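Local coordinates for protein RNA-dependent RNA polymerase (Toscana virus, PDB 6QW0) that carries at its N terminus a manganese-binding cap-snatching endonuclease, which probably cleaves host mRNAs to supply capped primers for viral transcription, at residues 21-26 / 134-139; 34-39 / 200-205; 99-104 / 155-160; 141-146 / 165-170. All coordinates share one frame; numbering follows the deposited sequence.

The chain begins the first loop at strand 22-25, which meets the start of helix 136-157 in contact 1. Before that loop closes, strand 36-39 has opened the longest one, sealed by the last part of helix 183-203 in contact 2; the two therefore cross. Contact 3 starts in the loop behind helix 94-98 and closes at the far end of helix 136-157. It crosses contacts 1 and 4 and nests, as contact 4 does, inside contact 2. Helix 136-157 serves contacts 1, 4 and 3 in turn, first against an edge strand, then against strand 163-171 of the same mixed sheet, last against the 99-104 loop. Contact 2 joins the separate three-stranded sheet to the C-terminal helix.

Contact 1 (21-26 / 134-139); sequences LRRYES and GDANSA. With SO4 (sulfate ion), chain E; SO4 (sulfate ion), chain F.
Two hydrogen bonds, both from the guanidinium of Arg-23, end on one oxygen, Asn-137 OD1. NH2 of Arg-23 lies 2.9 Å from Asn-137 OD1 and in the amide's carbonyl plane, while NH1 of Arg-23, at 3.0 Å from the same OD1, approaches from above that plane. The oxygen sits in the guanidinium plane, at its end, with the two flat groups turned 70° apart. Arg-23 can reach this far because its chain is extended from CG to NE.

The van der Waals part is small: Ala-136 CB comes within 3.8 Å of Arg-23 NH1, and the backbone of Ala-136 lies over one guanidinium face. Arg-23 also touches Asp-140, one helical turn further on.

One capping bond holds the helix start. Asp-135 is the N-cap of helix 136-157, its OD1 accepting from Ser-138 N at 3.0 Å. The amide of Ala-136 points instead to a sulfate, 2.9 Å from N to O3, an anion probably taken from the crystallisation liquor.

Strand 22-25, which pairs with strand 174-177, is thus tied to the first turn of the helix at the protein surface. The two bonds restrain the guanidinium; being made to a neutral amide, they would not themselves offset its charge.

Contact 2 (34-39 / 200-205); sequences PAYVIK and FEELRE
Tyr-36 OH donates to Glu-202 OE2 across 2.8 Å, and the carboxylate oxygen is met from well above its own plane, 55° out of it. The acid group comes to the edge of the phenol ring, with ring and carboxylate planes 49° apart and OE1 of Glu-202 3.6 Å from Tyr-36 CE2. Its second oxygen is used as well: a water donates both to Glu-202 OE1, at 3.0 Å, and to Tyr-36 O, so the carboxylate reaches the backbone as well as the side chain of the same tyrosine. Glu-202 spans the gap because its chain runs extended beyond CG (chi2 -180°).

This is where strand 36-39, an outermost strand of the three-stranded antiparallel sheet, lies against the last turns of helix 183-203. The tyrosine side chain also touches Leu-195, Asp-198 and Ile-199 of that helix.

Two residues along the strand, the contact turns apolar. Ile-38 CG2 meets Leu-203 CD2 at 3.6 Å, and Ile-38 CD1 lies 3.9 Å from the same methyl. CD1 of Ile-38 also touches the aliphatic base of the glutamate, 4.0 Å from Glu-202 CB. Beyond Ile-38, Leu-203 also packs on Val-45, in the loop leading into strand 46-49.

Contact 3 (99-104 / 155-160); sequences GVLENR and LDRSAI. Unlike the reference sequence in segment 155-160: Asp-156 (reference Asn).
Leu-101 reaches from the 99-104 loop across to the end of helix 136-157, and nearly all of the contact is made by its side chain. Its CB leaves the backbone toward the helix, and chi1 of -64° sets CG opposite the carbonyl carbon. CG already lies over the guanidinium face of Arg-157, 4.1 Å from that residue's CZ. Beyond it the two methyls part. CD1 sits further out over the same face, 3.9 Å above the plane and displaced toward the rim, and its closest partner is the CB of Asp-156, at 3.6 Å. CD2 turns the other way and presses on Ile-160 CD1 at 3.4 Å, tighter than ordinary van der Waals contact. The leucine is therefore wedged between Asp-156 and Arg-157 on one hand and Ile-160 on the other.

Arg-157 offers the leucine its flat face while its nitrogens bond around the edge. NH2 forms a salt bridge with Asp-109 and a hydrogen bond to Ser-108, and NH1 bonds to the backbone oxygen of Ala-153. A water in the guanidinium plane accepts from Arg-157 NE at 2.8 Å and donates to Gly-99 O at 2.7 Å, carrying the network to the other segment. Together these bonds fix how the group is turned, so that it presents a face to the methyl.

Gly-99, with positive phi, ends helix 94-98, and a type I' beta turn runs from Leu-101 to Arg-104. The arrangement is that of a post-helical loop laid on the C-terminal end of a second helix, with a buried arginine between them, well away from the manganese site.

Contact 4 (141-146 / 165-170); sequences LAARNK and LYIIAV
Ala-143 puts its methyl against two residues of strand 163-171 together: its CB lies 3.8 Å from Ile-167 CG2 and 4.0 Å from Ala-169 CB. The isoleucine branch also reaches the helix backbone, its CG2 being 3.8 Å from Ala-143 CA. With two small residues meeting here, the chains come close, the CA atoms of Ala-143 and Ala-169 standing 5.5 Å apart.

One turn on, the other branch of Ile-167 takes over. Its chi2 of -69° folds CD1 round to the helix, where it meets Lys-146 CB at 4.0 Å.

Helix 136-157 and strand 163-171 belong to a beta-alpha-beta unit that begins with strand 124-131, the two strands pairing in parallel, as is usual in the PD-(D/E)XK nuclease core to which the family is assigned. The helix runs roughly against the strand, at 148° between their directions, with the axes 7.9 Å apart.

Only the base of Lys-146 takes part in this packing. Bent at chi2 (-55°), the chain then carries its tip away, past Glu-128 and Thr-130 of strand 124-131. The lysine side chain comes within about 5 Å of a bound manganese ion and about 4 Å of a sulfate, probably from the crystallisation liquor; the manganese site of this protein is formed by His-79, Asp-114, Glu-128 and Phe-129.

Contact 1 (21-26 / 134-139)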
# COMPACT_ATOMS: atom_id res chain seq x y z
N LEU A 21 0.97 -15.16 1.49
CA LEU A 21 0.43 -14.21 2.46
C LEU A 21 0.64 -14.72 3.88
O LEU A 21 0.47 -15.91 4.16
CB LEU A 21 -1.06 -13.99 2.21
CG LEU A 21 -1.45 -13.29 0.90
CD1 LEU A 21 -2.94 -13.46 0.67
CD2 LEU A 21 -1.05 -11.80 0.86
N ARG A 22 1.01 -13.81 4.76
CA ARG A 22 1.21 -14.08 6.18
C ARG A 22 0.30 -13.19 7.00
O ARG A 22 -0.02 -12.05 6.62
CB ARG A 22 2.67 -13.83 6.58
CG ARG A 22 3.68 -14.72 5.83
CD ARG A 22 5.12 -14.26 6.02
NE ARG A 22 5.38 -13.96 7.43
CZ ARG A 22 6.54 -13.49 7.89
NH1 ARG A 22 7.56 -13.27 7.07
NH2 ARG A 22 6.67 -13.24 9.19
N ARG A 23 -0.09 -13.69 8.17
CA ARG A 23 -0.87 -12.90 9.12
C ARG A 23 0.04 -12.32 10.18
O ARG A 23 0.88 -13.02 10.75
CB ARG A 23 -1.97 -13.74 9.77
CG ARG A 23 -2.91 -14.40 8.77
CD ARG A 23 -4.27 -14.67 9.38
NE ARG A 23 -5.23 -15.08 8.36
CZ ARG A 23 -6.53 -15.24 8.57
NH1 ARG A 23 -7.03 -15.03 9.79
NH2 ARG A 23 -7.32 -15.61 7.57
N TYR A 24 -0.12 -11.02 10.44
CA TYR A 24 0.65 -10.29 11.43
C TYR A 24 -0.31 -9.67 12.42
O TYR A 24 -1.35 -9.14 12.02
CB TYR A 24 1.46 -9.17 10.79
CG TYR A 24 2.53 -9.58 9.82
CD1 TYR A 24 3.81 -9.85 10.25
CD2 TYR A 24 2.26 -9.65 8.46
CE1 TYR A 24 4.81 -10.19 9.36
CE2 TYR A 24 3.26 -10.00 7.56
CZ TYR A 24 4.53 -10.26 8.03
OH TYR A 24 5.56 -10.60 7.18
N GLU A 25 0.02 -9.73 13.70
CA GLU A 25 -0.79 -9.07 14.72
C GLU A 25 -0.09 -7.80 15.18
O GLU A 25 1.13 -7.79 15.35
CB GLU A 25 -1.03 -10.00 15.91
CG GLU A 25 -2.01 -11.14 15.63
CD GLU A 25 -1.40 -12.24 14.77
OE1 GLU A 25 -2.05 -12.69 13.80
OE2 GLU A 25 -0.26 -12.67 15.07
N SER A 26 -0.87 -6.74 15.38
CA SER A 26 -0.30 -5.52 15.94
C SER A 26 0.04 -5.72 17.42
O SER A 26 -0.47 -6.63 18.09
CB SER A 26 -1.24 -4.33 15.77
OG SER A 26 -2.55 -4.61 16.24
N GLY A 134 -13.40 -5.04 8.90
CA GLY A 134 -13.68 -6.32 9.54
C GLY A 134 -12.49 -6.88 10.30
O GLY A 134 -11.62 -6.14 10.76
N ASP A 135 -12.47 -8.20 10.44
CA ASP A 135 -11.45 -8.86 11.25
C ASP A 135 -10.35 -9.44 10.35
O ASP A 135 -10.27 -9.14 9.16
CB ASP A 135 -12.09 -9.93 12.14
CG ASP A 135 -12.80 -11.03 11.36
OD1 ASP A 135 -12.66 -11.11 10.12
OD2 ASP A 135 -13.51 -11.83 12.01
N ALA A 136 -9.48 -10.25 10.94
CA ALA A 136 -8.33 -10.76 10.20
C ALA A 136 -8.76 -11.63 9.03
O ALA A 136 -8.14 -11.59 7.96
CB ALA A 136 -7.39 -11.53 11.13
N ASN A 137 -9.82 -12.43 9.20
CA ASN A 137 -10.34 -13.19 8.07
C ASN A 137 -10.82 -12.26 6.97
O ASN A 137 -10.65 -12.54 5.78
CB ASN A 137 -11.48 -14.12 8.53
CG ASN A 137 -10.97 -15.34 9.27
OD1 ASN A 137 -9.86 -15.81 9.04
ND2 ASN A 137 -11.80 -15.87 10.18
N SER A 138 -11.42 -11.13 7.34
CA SER A 138 -11.82 -10.16 6.33
C SER A 138 -10.61 -9.59 5.61
O SER A 138 -10.65 -9.35 4.39
CB SER A 138 -12.64 -9.03 6.97
OG SER A 138 -13.17 -8.18 5.97
N ALA A 139 -9.51 -9.36 6.34
CA ALA A 139 -8.29 -8.85 5.72
C ALA A 139 -7.70 -9.87 4.76
O ALA A 139 -7.19 -9.49 3.70
CB ALA A 139 -7.26 -8.49 6.79
S SO4 E . -2.78 -4.16 19.92
O1 SO4 E . -1.91 -3.92 21.06
O2 SO4 E . -4.02 -3.40 20.07
O3 SO4 E . -3.09 -5.59 19.85
O4 SO4 E . -2.09 -3.74 18.72
S SO4 F . -9.23 -10.54 14.97
O1 SO4 F . -9.37 -9.10 14.77
O2 SO4 F . -7.91 -10.83 15.53
O3 SO4 F . -9.38 -11.23 13.70
O4 SO4 F . -10.27 -11.00 15.89

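Contact 2 (34-39 / 200-205)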
# COMPACT_ATOMS: atom_id res chain seq x y z
N PRO A 34 -2.25 10.78 18.63
CA PRO A 34 -2.26 12.25 18.59
C PRO A 34 -3.65 12.82 18.41
O PRO A 34 -4.49 12.27 17.69
CB PRO A 34 -1.37 12.58 17.39
CG PRO A 34 -1.55 11.40 16.48
CD PRO A 34 -1.67 10.19 17.41
N ALA A 35 -3.89 13.94 19.08
CA ALA A 35 -5.10 14.73 18.86
C ALA A 35 -5.11 15.28 17.43
O ALA A 35 -4.08 15.40 16.78
CB ALA A 35 -5.17 15.89 19.84
N TYR A 36 -6.31 15.61 16.97
CA TYR A 36 -6.49 16.22 15.66
C TYR A 36 -7.59 17.27 15.75
O TYR A 36 -8.55 17.13 16.52
CB TYR A 36 -6.85 15.17 14.56
CG TYR A 36 -7.93 14.19 14.96
CD1 TYR A 36 -7.62 13.02 15.64
CD2 TYR A 36 -9.28 14.46 14.71
CE1 TYR A 36 -8.60 12.13 16.04
CE2 TYR A 36 -10.28 13.57 15.11
CZ TYR A 36 -9.93 12.41 15.78
OH TYR A 36 -10.91 11.52 16.19
N VAL A 37 -7.45 18.33 14.96
CA VAL A 37 -8.45 19.39 14.86
C VAL A 37 -8.84 19.49 13.39
O VAL A 37 -7.97 19.70 12.53
CB VAL A 37 -7.93 20.74 15.38
CG1 VAL A 37 -9.02 21.81 15.25
CG2 VAL A 37 -7.47 20.62 16.83
N ILE A 38 -10.13 19.33 13.10
CA ILE A 38 -10.65 19.39 11.74
C ILE A 38 -11.40 20.70 11.57
O ILE A 38 -12.26 21.04 12.39
CB ILE A 38 -11.58 18.20 11.44
CG1 ILE A 38 -10.83 16.88 11.62
CG2 ILE A 38 -12.15 18.33 10.03
CD1 ILE A 38 -11.73 15.66 11.54
N LYS A 39 -11.10 21.43 10.50
CA LYS A 39 -11.73 22.70 10.19
C LYS A 39 -12.17 22.71 8.73
O LYS A 39 -11.52 22.10 7.87
CB LYS A 39 -10.78 23.88 10.45
CG LYS A 39 -10.29 23.98 11.89
CD LYS A 39 -11.40 24.43 12.82
N PHE A 200 -11.86 9.81 9.82
CA PHE A 200 -12.88 9.62 8.79
C PHE A 200 -14.28 9.69 9.38
O PHE A 200 -15.20 10.22 8.74
CB PHE A 200 -12.66 8.29 8.09
CG PHE A 200 -13.63 8.03 6.98
CD1 PHE A 200 -13.53 8.70 5.78
CD2 PHE A 200 -14.67 7.13 7.16
CE1 PHE A 200 -14.43 8.48 4.76
CE2 PHE A 200 -15.58 6.90 6.14
CZ PHE A 200 -15.46 7.57 4.94
N GLU A 201 -14.48 9.12 10.57
CA GLU A 201 -15.82 9.13 11.15
C GLU A 201 -16.28 10.55 11.46
O GLU A 201 -17.48 10.84 11.38
CB GLU A 201 -15.86 8.27 12.42
CG GLU A 201 -17.26 8.01 12.94
CD GLU A 201 -17.28 7.57 14.39
OE1 GLU A 201 -16.38 6.81 14.80
OE2 GLU A 201 -18.20 7.98 15.13
N GLU A 202 -15.36 11.44 11.78
CA GLU A 202 -15.72 12.83 12.01
C GLU A 202 -15.76 13.63 10.72
O GLU A 202 -16.53 14.59 10.62
CB GLU A 202 -14.75 13.46 13.03
CG GLU A 202 -14.89 12.84 14.43
CD GLU A 202 -13.97 13.41 15.49
OE1 GLU A 202 -13.72 14.64 15.49
OE2 GLU A 202 -13.49 12.62 16.34
N LEU A 203 -14.99 13.23 9.70
CA LEU A 203 -15.05 13.90 8.40
C LEU A 203 -16.37 13.61 7.70
O LEU A 203 -16.93 14.50 7.04
CB LEU A 203 -13.89 13.45 7.53
CG LEU A 203 -12.51 14.04 7.79
CD1 LEU A 203 -11.52 13.48 6.78
CD2 LEU A 203 -12.56 15.56 7.71
N ARG A 204 -16.88 12.38 7.81
CA ARG A 204 -18.13 12.01 7.16
C ARG A 204 -19.32 12.80 7.69
O ARG A 204 -20.43 12.65 7.16
CB ARG A 204 -18.38 10.51 7.34
N GLU A 205 -19.13 13.61 8.73
CA GLU A 205 -20.19 14.47 9.24
C GLU A 205 -19.98 15.90 8.75
O GLU A 205 -20.10 16.84 9.53
CB GLU A 205 -20.22 14.41 10.77
CG GLU A 205 -20.22 13.00 11.34
CD GLU A 205 -21.60 12.38 11.39
OE1 GLU A 205 -22.59 13.15 11.48
OE2 GLU A 205 -21.70 11.14 11.34
O HOH W 1 -11.63 16.75 15.73

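Contact 3 (99-104 / 155-160)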
# COMPACT_ATOMS: atom_id res chain seq x y z
N GLY A 99 4.29 -0.57 -21.84
CA GLY A 99 3.68 -0.43 -23.15
C GLY A 99 2.54 -1.41 -23.34
O GLY A 99 2.32 -2.27 -22.49
N VAL A 100 1.80 -1.30 -24.45
CA VAL A 100 0.67 -2.19 -24.68
C VAL A 100 1.18 -3.58 -25.05
O VAL A 100 2.31 -3.75 -25.53
CB VAL A 100 -0.26 -1.63 -25.78
CG1 VAL A 100 -0.70 -0.21 -25.43
CG2 VAL A 100 0.45 -1.65 -27.11
N LEU A 101 0.33 -4.58 -24.83
CA LEU A 101 0.59 -5.96 -25.26
C LEU A 101 -0.19 -6.27 -26.53
O LEU A 101 -1.30 -5.79 -26.73
CB LEU A 101 0.18 -6.96 -24.17
CG LEU A 101 0.92 -6.92 -22.84
CD1 LEU A 101 0.65 -8.20 -22.07
CD2 LEU A 101 2.40 -6.76 -23.08
N GLU A 102 0.41 -7.11 -27.38
CA GLU A 102 -0.22 -7.56 -28.62
C GLU A 102 -0.64 -6.39 -29.50
O GLU A 102 -1.66 -6.45 -30.19
CB GLU A 102 -1.40 -8.49 -28.33
N ASN A 103 0.13 -5.30 -29.45
CA ASN A 103 -0.05 -4.15 -30.35
C ASN A 103 -1.47 -3.58 -30.30
O ASN A 103 -1.96 -3.00 -31.27
CB ASN A 103 0.32 -4.52 -31.78
N ARG A 104 -2.16 -3.73 -29.16
CA ARG A 104 -3.52 -3.22 -29.01
C ARG A 104 -3.79 -2.96 -27.54
O ARG A 104 -3.66 -3.88 -26.71
CB ARG A 104 -4.55 -4.20 -29.58
N LEU A 155 0.64 -11.44 -14.70
CA LEU A 155 1.11 -12.63 -15.40
C LEU A 155 1.48 -12.31 -16.84
O LEU A 155 2.58 -12.64 -17.31
CB LEU A 155 0.05 -13.74 -15.36
CG LEU A 155 0.48 -15.05 -16.03
CD1 LEU A 155 1.71 -15.62 -15.32
CD2 LEU A 155 -0.66 -16.06 -15.98
N ASP A 156 0.58 -11.64 -17.57
CA ASP A 156 0.85 -11.35 -18.97
C ASP A 156 2.10 -10.49 -19.13
O ASP A 156 2.92 -10.73 -20.04
CB ASP A 156 -0.35 -10.64 -19.59
CG ASP A 156 -1.55 -11.55 -19.75
OD1 ASP A 156 -1.43 -12.77 -19.52
OD2 ASP A 156 -2.63 -11.04 -20.12
N ARG A 157 2.28 -9.49 -18.27
CA ARG A 157 3.42 -8.60 -18.39
C ARG A 157 4.71 -9.22 -17.85
O ARG A 157 5.79 -8.74 -18.17
CB ARG A 157 3.10 -7.26 -17.70
CG ARG A 157 2.20 -6.41 -18.62
CD ARG A 157 1.26 -5.43 -17.91
NE ARG A 157 0.33 -4.89 -18.91
CZ ARG A 157 -0.77 -5.52 -19.32
NH1 ARG A 157 -1.08 -6.71 -18.80
NH2 ARG A 157 -1.54 -4.98 -20.25
N SER A 158 4.61 -10.30 -17.08
CA SER A 158 5.83 -10.98 -16.63
C SER A 158 6.60 -11.59 -17.79
O SER A 158 7.77 -11.95 -17.61
CB SER A 158 5.48 -12.05 -15.58
OG SER A 158 4.92 -13.23 -16.13
N ALA A 159 5.98 -11.69 -18.97
CA ALA A 159 6.70 -12.15 -20.15
C ALA A 159 7.70 -11.12 -20.64
O ALA A 159 8.62 -11.48 -21.40
CB ALA A 159 5.71 -12.45 -21.27
N ILE A 160 7.54 -9.87 -20.22
CA ILE A 160 8.41 -8.77 -20.62
C ILE A 160 9.52 -8.59 -19.60
O ILE A 160 10.71 -8.61 -19.95
CB ILE A 160 7.60 -7.48 -20.79
CG1 ILE A 160 6.53 -7.68 -21.86
CG2 ILE A 160 8.52 -6.30 -21.14
CD1 ILE A 160 5.65 -6.49 -22.03
O HOH W 2 0.81 -2.48 -20.26

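Contact 4 (141-146 / 165-170)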
# COMPACT_ATOMS: atom_id res chain seq x y z
N LEU A 141 -9.41 -12.08 3.02
CA LEU A 141 -10.25 -12.03 1.83
C LEU A 141 -9.94 -10.79 1.00
O LEU A 141 -9.89 -10.86 -0.24
CB LEU A 141 -11.73 -12.06 2.22
CG LEU A 141 -12.75 -11.94 1.08
CD1 LEU A 141 -12.58 -13.05 0.06
CD2 LEU A 141 -14.16 -11.96 1.66
N ALA A 142 -9.71 -9.66 1.65
CA ALA A 142 -9.40 -8.44 0.92
C ALA A 142 -8.08 -8.58 0.16
O ALA A 142 -7.98 -8.15 -1.00
CB ALA A 142 -9.34 -7.25 1.88
N ALA A 143 -7.07 -9.17 0.79
CA ALA A 143 -5.80 -9.42 0.11
C ALA A 143 -5.99 -10.33 -1.10
O ALA A 143 -5.44 -10.07 -2.18
CB ALA A 143 -4.79 -10.04 1.08
N ARG A 144 -6.77 -11.39 -0.95
CA ARG A 144 -6.98 -12.29 -2.08
C ARG A 144 -7.79 -11.63 -3.19
O ARG A 144 -7.56 -11.92 -4.37
CB ARG A 144 -7.62 -13.59 -1.60
CG ARG A 144 -6.71 -14.27 -0.62
CD ARG A 144 -7.14 -15.64 -0.21
NE ARG A 144 -6.38 -16.05 0.97
CZ ARG A 144 -5.17 -16.59 0.94
NH1 ARG A 144 -4.55 -16.81 -0.22
NH2 ARG A 144 -4.58 -16.93 2.08
N ASN A 145 -8.71 -10.73 -2.84
CA ASN A 145 -9.43 -10.01 -3.87
C ASN A 145 -8.49 -9.12 -4.68
O ASN A 145 -8.64 -9.00 -5.90
CB ASN A 145 -10.56 -9.18 -3.25
CG ASN A 145 -11.72 -10.06 -2.79
OD1 ASN A 145 -11.89 -11.18 -3.26
ND2 ASN A 145 -12.53 -9.54 -1.86
N LYS A 146 -7.50 -8.50 -4.03
CA LYS A 146 -6.56 -7.67 -4.79
C LYS A 146 -5.63 -8.53 -5.65
O LYS A 146 -5.27 -8.11 -6.76
CB LYS A 146 -5.74 -6.78 -3.86
CG LYS A 146 -6.55 -5.70 -3.17
CD LYS A 146 -7.31 -4.84 -4.16
CE LYS A 146 -7.96 -3.65 -3.45
NZ LYS A 146 -8.76 -2.82 -4.42
N LEU A 165 4.44 -9.84 -7.09
CA LEU A 165 3.20 -9.16 -6.71
C LEU A 165 3.06 -9.20 -5.19
O LEU A 165 2.97 -10.28 -4.61
CB LEU A 165 1.98 -9.82 -7.36
CG LEU A 165 0.60 -9.32 -6.94
CD1 LEU A 165 0.42 -7.83 -7.24
CD2 LEU A 165 -0.49 -10.14 -7.65
N TYR A 166 2.99 -8.02 -4.57
CA TYR A 166 2.92 -7.91 -3.11
C TYR A 166 1.63 -7.19 -2.71
O TYR A 166 1.20 -6.25 -3.38
CB TYR A 166 4.12 -7.14 -2.54
CG TYR A 166 5.41 -7.93 -2.53
CD1 TYR A 166 5.59 -9.00 -1.66
CD2 TYR A 166 6.45 -7.60 -3.42
CE1 TYR A 166 6.78 -9.72 -1.63
CE2 TYR A 166 7.63 -8.31 -3.41
CZ TYR A 166 7.79 -9.38 -2.54
OH TYR A 166 8.97 -10.09 -2.52
N ILE A 167 1.05 -7.62 -1.59
CA ILE A 167 -0.20 -7.08 -1.07
C ILE A 167 0.01 -6.71 0.39
O ILE A 167 0.68 -7.44 1.12
CB ILE A 167 -1.36 -8.09 -1.15
CG1 ILE A 167 -1.45 -8.72 -2.55
CG2 ILE A 167 -2.67 -7.45 -0.73
CD1 ILE A 167 -1.89 -7.77 -3.65
N ILE A 168 -0.57 -5.58 0.82
CA ILE A 168 -0.72 -5.27 2.24
C ILE A 168 -2.19 -4.99 2.51
O ILE A 168 -2.74 -4.02 1.97
CB ILE A 168 0.13 -4.06 2.69
CG1 ILE A 168 1.58 -4.19 2.21
CG2 ILE A 168 0.09 -3.94 4.20
CD1 ILE A 168 2.43 -2.96 2.52
N ALA A 169 -2.82 -5.82 3.36
CA ALA A 169 -4.21 -5.63 3.78
C ALA A 169 -4.25 -5.35 5.28
O ALA A 169 -3.84 -6.20 6.07
CB ALA A 169 -5.06 -6.87 3.46
N VAL A 170 -4.76 -4.16 5.67
CA VAL A 170 -4.77 -3.77 7.08
C VAL A 170 -6.16 -3.98 7.67
O VAL A 170 -7.17 -3.78 6.99
CB VAL A 170 -4.30 -2.31 7.27
CG1 VAL A 170 -5.27 -1.35 6.60
CG2 VAL A 170 -4.14 -1.98 8.75